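Local coordinates for methylmalonyl-CoA carboxyltransferase 12S subunit (Propionibacterium freudenreichii, PDB 1ON3), which catalyses the transfer of the carboxyl group of methylmalonyl-CoA to the biotin of the 1.3S subunit, and forms the hexameric core of transcarboxylase, at residues 340-343 with 344-348; 288-292 with 293-297; 90-94 with 95-99; 187-190 with 191-194. All coordinates share one frame; numbering follows the deposited sequence.

Interaction 1 of 4, residues 340-343 with 344-348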
loop_
_atom_site.group_PDB
_atom_site.type_symbol
_atom_site.label_atom_id
_atom_site.label_comp_id
_atom_site.label_asym_id
_atom_site.label_seq_id
_atom_site.Cartn_x
_atom_site.Cartn_y
_atom_site.Cartn_z
ATOM N N GLY E 340 -1.637 34.170 32.296
ATOM C CA GLY E 340 -1.941 33.258 31.206
ATOM C C GLY E 340 -0.810 33.147 30.193
ATOM O O GLY E 340 -0.983 32.549 29.127
ATOM N N CYS E 341 0.348 33.728 30.508
ATOM C CA CYS E 341 1.496 33.644 29.611
ATOM C C CYS E 341 1.923 32.196 29.397
ATOM O O CYS E 341 1.807 31.371 30.308
ATOM C CB CYS E 341 2.704 34.378 30.194
ATOM S SG CYS E 341 2.614 36.182 30.151
ATOM N N LEU E 342 2.394 31.887 28.193
ATOM C CA LEU E 342 2.923 30.549 27.916
ATOM C C LEU E 342 4.399 30.676 28.288
ATOM O O LEU E 342 4.965 31.769 28.181
ATOM C CB LEU E 342 2.787 30.190 26.425
ATOM C CG LEU E 342 1.384 29.753 25.984
ATOM C CD1 LEU E 342 1.330 29.622 24.456
ATOM C CD2 LEU E 342 1.042 28.431 26.646
ATOM N N ASP E 343 5.006 29.592 28.768
ATOM C CA ASP E 343 6.421 29.608 29.124
ATOM C C ASP E 343 7.031 28.259 28.729
ATOM O O ASP E 343 6.361 27.434 28.109
ATOM C CB ASP E 343 6.616 29.902 30.631
ATOM C CG ASP E 343 6.116 28.783 31.552
ATOM O OD1 ASP E 343 5.264 27.966 31.149
ATOM O OD2 ASP E 343 6.573 28.742 32.718
ATOM N N ILE E 344 8.298 28.052 29.051
ATOM C CA ILE E 344 8.957 26.791 28.711
ATOM C C ILE E 344 8.196 25.566 29.226
ATOM O O ILE E 344 7.909 24.635 28.466
ATOM C CB ILE E 344 10.401 26.757 29.292
ATOM C CG1 ILE E 344 11.267 27.783 28.566
ATOM C CG2 ILE E 344 10.997 25.358 29.160
ATOM C CD1 ILE E 344 12.649 28.039 29.228
ATOM N N ASN E 345 7.876 25.557 30.515
ATOM C CA ASN E 345 7.182 24.411 31.096
ATOM C C ASN E 345 5.787 24.162 30.527
ATOM O O ASN E 345 5.423 23.011 30.285
ATOM C CB ASN E 345 7.125 24.533 32.621
ATOM C CG ASN E 345 8.508 24.422 33.263
ATOM O OD1 ASN E 345 9.503 24.173 32.579
ATOM N ND2 ASN E 345 8.571 24.605 34.575
ATOM N N ALA E 346 5.010 25.224 30.312
ATOM C CA ALA E 346 3.667 25.059 29.754
ATOM C C ALA E 346 3.750 24.566 28.305
ATOM O O ALA E 346 2.895 23.809 27.854
ATOM C CB ALA E 346 2.897 26.371 29.830
ATOM N N SER E 347 4.775 24.987 27.573
ATOM C CA SER E 347 4.939 24.536 26.180
ATOM C C SER E 347 5.105 23.010 26.129
ATOM O O SER E 347 4.521 22.341 25.260
ATOM C CB SER E 347 6.164 25.208 25.542
ATOM O OG SER E 347 5.964 26.612 25.427
ATOM N N ASP E 348 5.914 22.470 27.044
ATOM C CA ASP E 348 6.133 21.025 27.121
ATOM C C ASP E 348 4.822 20.328 27.496
ATOM O O ASP E 348 4.442 19.315 26.897
ATOM C CB ASP E 348 7.166 20.662 28.199
ATOM C CG ASP E 348 8.609 20.868 27.758
ATOM O OD1 ASP E 348 8.909 20.803 26.555
ATOM O OD2 ASP E 348 9.459 21.051 28.648
HETATM O O HOH W 1 9.041 27.664 32.523
#
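Asp343 meets the first turn of the following helix with both its side chain and its carbonyl. Among the side-chain bonds, OD1 of Asp343 accepts from the backbone N of Ala346 at 2.9 Å, the donor standing above the carboxylate plane rather than within it. CG lies between the backbone N and the carbonyl carbon (chi1 68°), which turns the carboxylate back over the start of the helix. A water takes up the other oxygen: it donates to Asp343 OD2 (2.7 Å) and accepts from Asn345 N, so two amides of the first turn are served by one carboxylate, one directly and one through water. This is an N-cap, with Asp343 just ahead of helix 344-359 in the C-terminal carboxyltransferase half; the negative group would probably also interact favourably with the helix dipole. Asp343 O accepts twice from Ser347: from its backbone N at 3.0 Å and, from above the carbonyl plane, from its side-chain OG at 2.8 Å. Apolar contact is slight: Leu342 CD2 reaches Ala346 CB at 4.2 Å, and Leu316 of strand 316-323 touches both side chains. Asn315 ND2 is a further donor to Asp343 OD1, while Gln379 OE1 accepts from Ile344 N.

Interaction 2 of 4, residues 288-292 with 293-297; sequences KGYDV and RDVIA
Arg293 grips the carboxylate of Asp291 side-on, NE donating to OD1 at 2.9 Å and NH2 to OD2 at 2.8 Å. Both acceptors lie close to the guanidinium plane, at its edge, and both oxygens are met on their syn sides; the two flat groups are nevertheless turned 34° apart. The arginine chain achieves this by a bend at chi3 (-65°), which folds its end back toward a residue only two places earlier. CG of Asp291 stands opposite its own backbone N (chi1 -167°), carrying the carboxylate over the incoming turn, where OD1 also accepts from Arg293 N at 2.9 Å, on its anti side. OD1 thus takes a backbone and a side-chain donor of Arg293, and Gln334 NE2 besides, a capping bond combined with a salt bridge at the start of helix 293-299. An asparagine here would probably cost the guanidinium one of its two carboxylate partners and break up the paired side-on grip. Asp291 O accepts from Asp294 N at 3.0 Å, and a water links Asp291 N to Asp294 OD2. One residue on, Val292 O takes both Val295 N and Ile296 N, the latter in the carbonyl plane at 3.1 Å. Tyr290 CE1 lies 4.3 Å from Val295 CG2, while its hydroxyl is hydrogen-bonded to Asp369. Glu307 of strand 305-308 forms a second salt bridge with Arg293; Val295 packs on helix 278-281, and with Ile296 on Leu367 of strand 364-370.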
loop_
_atom_site.group_PDB
_atom_site.type_symbol
_atom_site.label_atom_id
_atom_site.label_comp_id
_atom_site.label_asym_id
_atom_site.label_seq_id
_atom_site.Cartn_x
_atom_site.Cartn_y
_atom_site.Cartn_z
ATOM N N LYS E 288 -8.293 41.843 34.760
ATOM C CA LYS E 288 -8.769 40.881 35.748
ATOM C C LYS E 288 -8.664 39.477 35.166
ATOM O O LYS E 288 -9.029 39.257 34.013
ATOM C CB LYS E 288 -10.231 41.149 36.111
ATOM C CG LYS E 288 -10.518 42.503 36.740
ATOM C CD LYS E 288 -9.797 42.672 38.060
ATOM C CE LYS E 288 -10.409 43.810 38.874
ATOM N NZ LYS E 288 -10.570 45.055 38.071
ATOM N N GLY E 289 -8.160 38.542 35.962
ATOM C CA GLY E 289 -8.044 37.167 35.506
ATOM C C GLY E 289 -9.287 36.394 35.905
ATOM O O GLY E 289 -10.301 36.982 36.282
ATOM N N TYR E 290 -9.209 35.073 35.829
ATOM C CA TYR E 290 -10.322 34.197 36.175
ATOM C C TYR E 290 -9.789 32.779 36.054
ATOM O O TYR E 290 -8.656 32.595 35.631
ATOM C CB TYR E 290 -11.486 34.395 35.197
ATOM C CG TYR E 290 -11.142 34.124 33.745
ATOM C CD1 TYR E 290 -11.432 32.892 33.148
ATOM C CD2 TYR E 290 -10.518 35.103 32.968
ATOM C CE1 TYR E 290 -11.103 32.645 31.806
ATOM C CE2 TYR E 290 -10.193 34.873 31.632
ATOM C CZ TYR E 290 -10.484 33.647 31.055
ATOM O OH TYR E 290 -10.178 33.446 29.728
ATOM N N ASP E 291 -10.592 31.790 36.432
ATOM C CA ASP E 291 -10.174 30.392 36.326
ATOM C C ASP E 291 -10.820 29.840 35.069
ATOM O O ASP E 291 -12.040 29.728 34.998
ATOM C CB ASP E 291 -10.645 29.576 37.522
ATOM C CG ASP E 291 -9.959 28.219 37.602
ATOM O OD1 ASP E 291 -9.742 27.596 36.539
ATOM O OD2 ASP E 291 -9.650 27.770 38.728
ATOM N N VAL E 292 -10.005 29.493 34.078
ATOM C CA VAL E 292 -10.535 28.991 32.820
ATOM C C VAL E 292 -11.293 27.668 32.949
ATOM O O VAL E 292 -12.065 27.305 32.070
ATOM C CB VAL E 292 -9.401 28.869 31.763
ATOM C CG1 VAL E 292 -8.471 27.702 32.100
ATOM C CG2 VAL E 292 -9.997 28.724 30.373
ATOM N N ARG E 293 -11.091 26.946 34.047
ATOM C CA ARG E 293 -11.797 25.686 34.221
ATOM C C ARG E 293 -13.277 25.953 34.488
ATOM O O ARG E 293 -14.101 25.059 34.358
ATOM C CB ARG E 293 -11.163 24.864 35.348
ATOM C CG ARG E 293 -9.768 24.329 34.961
ATOM C CD ARG E 293 -8.997 23.832 36.174
ATOM N NE ARG E 293 -8.697 24.916 37.114
ATOM C CZ ARG E 293 -7.783 24.836 38.079
ATOM N NH1 ARG E 293 -7.072 23.722 38.234
ATOM N NH2 ARG E 293 -7.588 25.862 38.899
ATOM N N ASP E 294 -13.616 27.186 34.858
ATOM C CA ASP E 294 -15.025 27.519 35.066
ATOM C C ASP E 294 -15.704 27.544 33.700
ATOM O O ASP E 294 -16.893 27.246 33.576
ATOM C CB ASP E 294 -15.180 28.873 35.775
ATOM C CG ASP E 294 -14.801 28.801 37.239
ATOM O OD1 ASP E 294 -14.929 27.710 37.837
ATOM O OD2 ASP E 294 -14.388 29.826 37.797
ATOM N N VAL E 295 -14.943 27.898 32.667
ATOM C CA VAL E 295 -15.484 27.908 31.319
ATOM C C VAL E 295 -15.614 26.448 30.892
ATOM O O VAL E 295 -16.646 26.029 30.367
ATOM C CB VAL E 295 -14.554 28.636 30.332
ATOM C CG1 VAL E 295 -15.082 28.470 28.915
ATOM C CG2 VAL E 295 -14.454 30.132 30.707
ATOM N N ILE E 296 -14.562 25.673 31.139
ATOM C CA ILE E 296 -14.563 24.259 30.776
ATOM C C ILE E 296 -15.751 23.538 31.400
ATOM O O ILE E 296 -16.467 22.821 30.713
ATOM C CB ILE E 296 -13.246 23.555 31.229
ATOM C CG1 ILE E 296 -12.054 24.145 30.454
ATOM C CG2 ILE E 296 -13.358 22.024 31.014
ATOM C CD1 ILE E 296 -10.664 23.606 30.879
ATOM N N ALA E 297 -15.956 23.729 32.702
ATOM C CA ALA E 297 -17.046 23.059 33.407
ATOM C C ALA E 297 -18.406 23.309 32.777
ATOM O O ALA E 297 -19.267 22.424 32.768
ATOM C CB ALA E 297 -17.069 23.481 34.866
HETATM O O HOH W 2 -13.452 32.306 37.460
#

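Interaction 3 of 4, residues 90-94 with 95-99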
loop_
_atom_site.group_PDB
_atom_site.type_symbol
_atom_site.label_atom_id
_atom_site.label_comp_id
_atom_site.label_asym_id
_atom_site.label_seq_id
_atom_site.Cartn_x
_atom_site.Cartn_y
_atom_site.Cartn_z
ATOM N N GLY E 90 -6.441 -9.178 31.531
ATOM C CA GLY E 90 -7.675 -9.065 32.286
ATOM C C GLY E 90 -8.578 -8.092 31.564
ATOM O O GLY E 90 -8.323 -7.778 30.402
ATOM N N THR E 91 -9.635 -7.627 32.223
ATOM C CA THR E 91 -10.519 -6.651 31.606
ATOM C C THR E 91 -10.815 -5.541 32.604
ATOM O O THR E 91 -10.735 -5.745 33.817
ATOM C CB THR E 91 -11.872 -7.267 31.154
ATOM O OG1 THR E 91 -12.590 -7.736 32.299
ATOM C CG2 THR E 91 -11.646 -8.422 30.179
ATOM N N ILE E 92 -11.123 -4.355 32.088
ATOM C CA ILE E 92 -11.483 -3.224 32.939
ATOM C C ILE E 92 -12.785 -2.744 32.305
ATOM O O ILE E 92 -12.811 -2.316 31.149
ATOM C CB ILE E 92 -10.396 -2.124 32.928
ATOM C CG1 ILE E 92 -9.141 -2.630 33.666
ATOM C CG2 ILE E 92 -10.935 -0.854 33.589
ATOM C CD1 ILE E 92 -7.925 -1.687 33.584
ATOM N N LEU E 93 -13.870 -2.868 33.061
ATOM C CA LEU E 93 -15.193 -2.519 32.563
ATOM C C LEU E 93 -15.415 -3.255 31.245
ATOM O O LEU E 93 -15.898 -2.687 30.271
ATOM C CB LEU E 93 -15.324 -1.002 32.389
ATOM C CG LEU E 93 -15.957 -0.290 33.593
ATOM C CD1 LEU E 93 -15.205 -0.628 34.866
ATOM C CD2 LEU E 93 -15.966 1.217 33.361
ATOM N N GLY E 94 -15.027 -4.529 31.223
ATOM C CA GLY E 94 -15.201 -5.345 30.033
ATOM C C GLY E 94 -14.147 -5.199 28.950
ATOM O O GLY E 94 -14.057 -6.045 28.065
ATOM N N ARG E 95 -13.345 -4.137 29.021
ATOM C CA ARG E 95 -12.302 -3.885 28.027
ATOM C C ARG E 95 -11.055 -4.704 28.289
ATOM O O ARG E 95 -10.487 -4.657 29.377
ATOM C CB ARG E 95 -11.913 -2.401 28.020
ATOM C CG ARG E 95 -13.048 -1.464 27.632
ATOM C CD ARG E 95 -12.656 -0.006 27.838
ATOM N NE ARG E 95 -11.416 0.311 27.138
ATOM C CZ ARG E 95 -10.835 1.503 27.134
ATOM N NH1 ARG E 95 -11.384 2.519 27.800
ATOM N NH2 ARG E 95 -9.709 1.674 26.443
ATOM N N PRO E 96 -10.605 -5.464 27.288
ATOM C CA PRO E 96 -9.404 -6.286 27.444
ATOM C C PRO E 96 -8.164 -5.414 27.667
ATOM O O PRO E 96 -7.986 -4.393 26.988
ATOM C CB PRO E 96 -9.321 -7.027 26.101
ATOM C CG PRO E 96 -10.768 -7.070 25.642
ATOM C CD PRO E 96 -11.227 -5.680 25.971
ATOM N N VAL E 97 -7.319 -5.809 28.617
ATOM C CA VAL E 97 -6.071 -5.100 28.885
ATOM C C VAL E 97 -5.005 -6.109 29.285
ATOM O O VAL E 97 -5.324 -7.251 29.616
ATOM C CB VAL E 97 -6.181 -4.070 30.060
ATOM C CG1 VAL E 97 -7.150 -2.944 29.712
ATOM C CG2 VAL E 97 -6.589 -4.777 31.354
ATOM N N HIS E 98 -3.747 -5.682 29.226
ATOM C CA HIS E 98 -2.607 -6.483 29.662
ATOM C C HIS E 98 -1.950 -5.652 30.761
ATOM O O HIS E 98 -1.932 -4.420 30.685
ATOM C CB HIS E 98 -1.631 -6.743 28.514
ATOM C CG HIS E 98 -2.131 -7.762 27.541
ATOM N ND1 HIS E 98 -3.064 -7.470 26.565
ATOM C CD2 HIS E 98 -1.891 -9.092 27.450
ATOM C CE1 HIS E 98 -3.376 -8.581 25.916
ATOM N NE2 HIS E 98 -2.680 -9.579 26.436
ATOM N N ALA E 99 -1.408 -6.310 31.781
ATOM C CA ALA E 99 -0.824 -5.574 32.903
ATOM C C ALA E 99 0.331 -6.302 33.571
ATOM O O ALA E 99 0.469 -7.522 33.442
ATOM C CB ALA E 99 -1.912 -5.297 33.939
#
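Ile92 and Arg95 close a beta hairpin through a type I' turn, their backbones joined both ways: Ile92 N donates to Arg95 O at 2.8 Å and Arg95 N to Ile92 O at 2.9 Å. The second donor stands well above the carbonyl plane, a consequence of the tight turn through Leu93 and Gly94, both at positive phi. A CB on Gly94 would be jammed against the carbonyl oxygen of Leu93. Two places back, Gly90 and Val97 form the next hydrogen-bonded pair, again with bonds in both directions. Between these pairs Thr91 faces Pro96 in a non-hydrogen-bonded pair, whose CA atoms are 4.3 Å apart. Pro96 has no amide hydrogen to give, so this position suits it. CG2 of Thr91 rests 4.1 Å from Pro96 CA, and Thr91 CA makes a CH···O contact of 3.0 Å with Arg95 O.

Side chains meet on the face shared by Ile92 and Val97, which cross at about a right angle, CD1 of Ile92 lying 4.0 Å from CG2 of Val97. Leu54 covers both. The aliphatic part of Arg95 runs past the turn, CB 3.3 Å from Ile92 O, before a bend at chi3 (54°) sends the guanidinium outward, where NE donates to Gln257 OE1 and NH1 to Leu252 O. Asp55 steadies the turn from outside: its OD2 is hydrogen-bonded to both Gly94 N and Thr91 OG1, while its OD1 takes Leu93 N.

Interaction 4 of 4, residues 187-190 with 191-194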
loop_
_atom_site.group_PDB
_atom_site.type_symbol
_atom_site.label_atom_id
_atom_site.label_comp_id
_atom_site.label_asym_id
_atom_site.label_seq_id
_atom_site.Cartn_x
_atom_site.Cartn_y
_atom_site.Cartn_z
ATOM N N ALA E 187 8.817 6.968 31.969
ATOM C CA ALA E 187 8.956 8.152 31.118
ATOM C C ALA E 187 8.579 7.849 29.680
ATOM O O ALA E 187 8.115 8.720 28.966
ATOM C CB ALA E 187 10.406 8.677 31.162
ATOM N N LEU E 188 8.800 6.615 29.254
ATOM C CA LEU E 188 8.489 6.219 27.881
ATOM C C LEU E 188 7.035 5.760 27.699
ATOM O O LEU E 188 6.595 5.524 26.571
ATOM C CB LEU E 188 9.480 5.133 27.435
ATOM C CG LEU E 188 10.948 5.597 27.278
ATOM C CD1 LEU E 188 11.866 4.391 27.088
ATOM C CD2 LEU E 188 11.081 6.550 26.088
ATOM N N THR E 189 6.287 5.623 28.795
ATOM C CA THR E 189 4.875 5.237 28.688
ATOM C C THR E 189 4.159 6.561 28.438
ATOM O O THR E 189 4.810 7.594 28.299
ATOM C CB THR E 189 4.307 4.603 29.988
ATOM O OG1 THR E 189 4.330 5.566 31.057
ATOM C CG2 THR E 189 5.132 3.342 30.388
ATOM N N ASP E 190 2.834 6.563 28.387
ATOM C CA ASP E 190 2.153 7.835 28.120
ATOM C C ASP E 190 1.805 8.672 29.339
ATOM O O ASP E 190 1.930 9.899 29.301
ATOM C CB ASP E 190 0.895 7.584 27.309
ATOM C CG ASP E 190 1.195 6.894 26.004
ATOM O OD1 ASP E 190 0.648 5.801 25.782
ATOM O OD2 ASP E 190 1.992 7.443 25.213
ATOM N N PHE E 191 1.343 8.014 30.401
ATOM C CA PHE E 191 0.967 8.701 31.626
ATOM C C PHE E 191 1.543 8.057 32.862
ATOM O O PHE E 191 1.506 6.836 33.000
ATOM C CB PHE E 191 -0.550 8.732 31.796
ATOM C CG PHE E 191 -1.258 9.452 30.696
ATOM C CD1 PHE E 191 -1.747 8.760 29.595
ATOM C CD2 PHE E 191 -1.383 10.828 30.735
ATOM C CE1 PHE E 191 -2.359 9.444 28.532
ATOM C CE2 PHE E 191 -1.984 11.516 29.687
ATOM C CZ PHE E 191 -2.473 10.820 28.584
ATOM N N ILE E 192 2.072 8.884 33.761
ATOM C CA ILE E 192 2.596 8.374 35.023
ATOM C C ILE E 192 1.712 8.827 36.183
ATOM O O ILE E 192 1.503 10.030 36.360
ATOM C CB ILE E 192 4.023 8.881 35.324
ATOM C CG1 ILE E 192 4.999 8.379 34.256
ATOM C CG2 ILE E 192 4.450 8.389 36.716
ATOM C CD1 ILE E 192 6.412 8.970 34.406
ATOM N N ILE E 193 1.182 7.863 36.944
ATOM C CA ILE E 193 0.370 8.139 38.131
ATOM C C ILE E 193 1.296 7.729 39.262
ATOM O O ILE E 193 1.760 6.595 39.288
ATOM C CB ILE E 193 -0.889 7.250 38.218
ATOM C CG1 ILE E 193 -1.823 7.549 37.045
ATOM C CG2 ILE E 193 -1.629 7.523 39.520
ATOM C CD1 ILE E 193 -2.831 6.430 36.804
ATOM N N MET E 194 1.560 8.648 40.182
ATOM C CA MET E 194 2.473 8.394 41.288
ATOM C C MET E 194 1.784 8.595 42.636
ATOM O O MET E 194 1.173 9.639 42.863
ATOM C CB MET E 194 3.654 9.356 41.148
ATOM C CG MET E 194 4.911 8.940 41.821
ATOM S SD MET E 194 6.304 9.987 41.334
ATOM C CE MET E 194 7.374 9.601 42.736
#
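The Phe191 ring has the carbonyl oxygen of its chain neighbour Asp190 over one face, with Asp190 O 3.5 Å from CG of Phe191. The CB of Asp190 also approaches the ring, 3.7 Å from Phe191 CD1. CG of Phe191 lies opposite its own carbonyl carbon, beside the backbone N (chi1 -61°), which brings a face of the ring against the preceding peptide. Two further rings, Phe356 and His235, meet it edge-to-face, and Leu251 of helix 241-253 and Phe236 of strand 236-238 also touch the side chain. An alanine here is likely to open a gap beside the Asp190 carbonyl and deprive both rings of their edge-to-face partner.

Past the bend the chain enters strand 191-195 and Ile192 turns to the other side. Its CD1 reaches back to within 4.0 Å of Ala187 N on the last turn of helix 184-188, and its CG1 lies 4.3 Å from Thr189 OG1. The segment is thus a tight helix-to-strand connection feeding an inner strand of the N-terminal sheet, part of the crotonase-like fold. The polar side chains of the bend look elsewhere: Thr189 OG1 is hydrogen-bonded to Pro186 O at the helix end, Asp190 OD1 accepts from Gln170 N, and Asp190 OD2 is bonded to Asn520 of a second subunit. Between the two segments the contact is therefore one of van der Waals touch, polar backbone and hydroxyl atoms lying against carbons, while the polar anchoring of the bend comes from the helix end, strand 170-175 and the neighbouring subunit.

Overall arrangement
The four contacts follow one another along the chain, two in each carboxyltransferase half. Interactions 3 and 4 belong to the N-terminal sheet, their centres about 19 Å apart: one is the hairpin 85-92/95-102, the other leads into strand 191-195. Interactions 1 and 2 both start helices of the C-terminal half, with centres about 18 Å apart and nearest atoms about 8 Å. Across the halves, interactions 1 and 4 come within about 10 Å at their nearest atoms, and both reach a second subunit, through Asp348 and Asp190. The side chain of Leu342 is about 10 Å from a bound methylmalonyl-CoA, that of Ala187 about 13 Å from a bound methylmalonyl-CoA, and that of Ile344 about 5 Å from a cadmium ion.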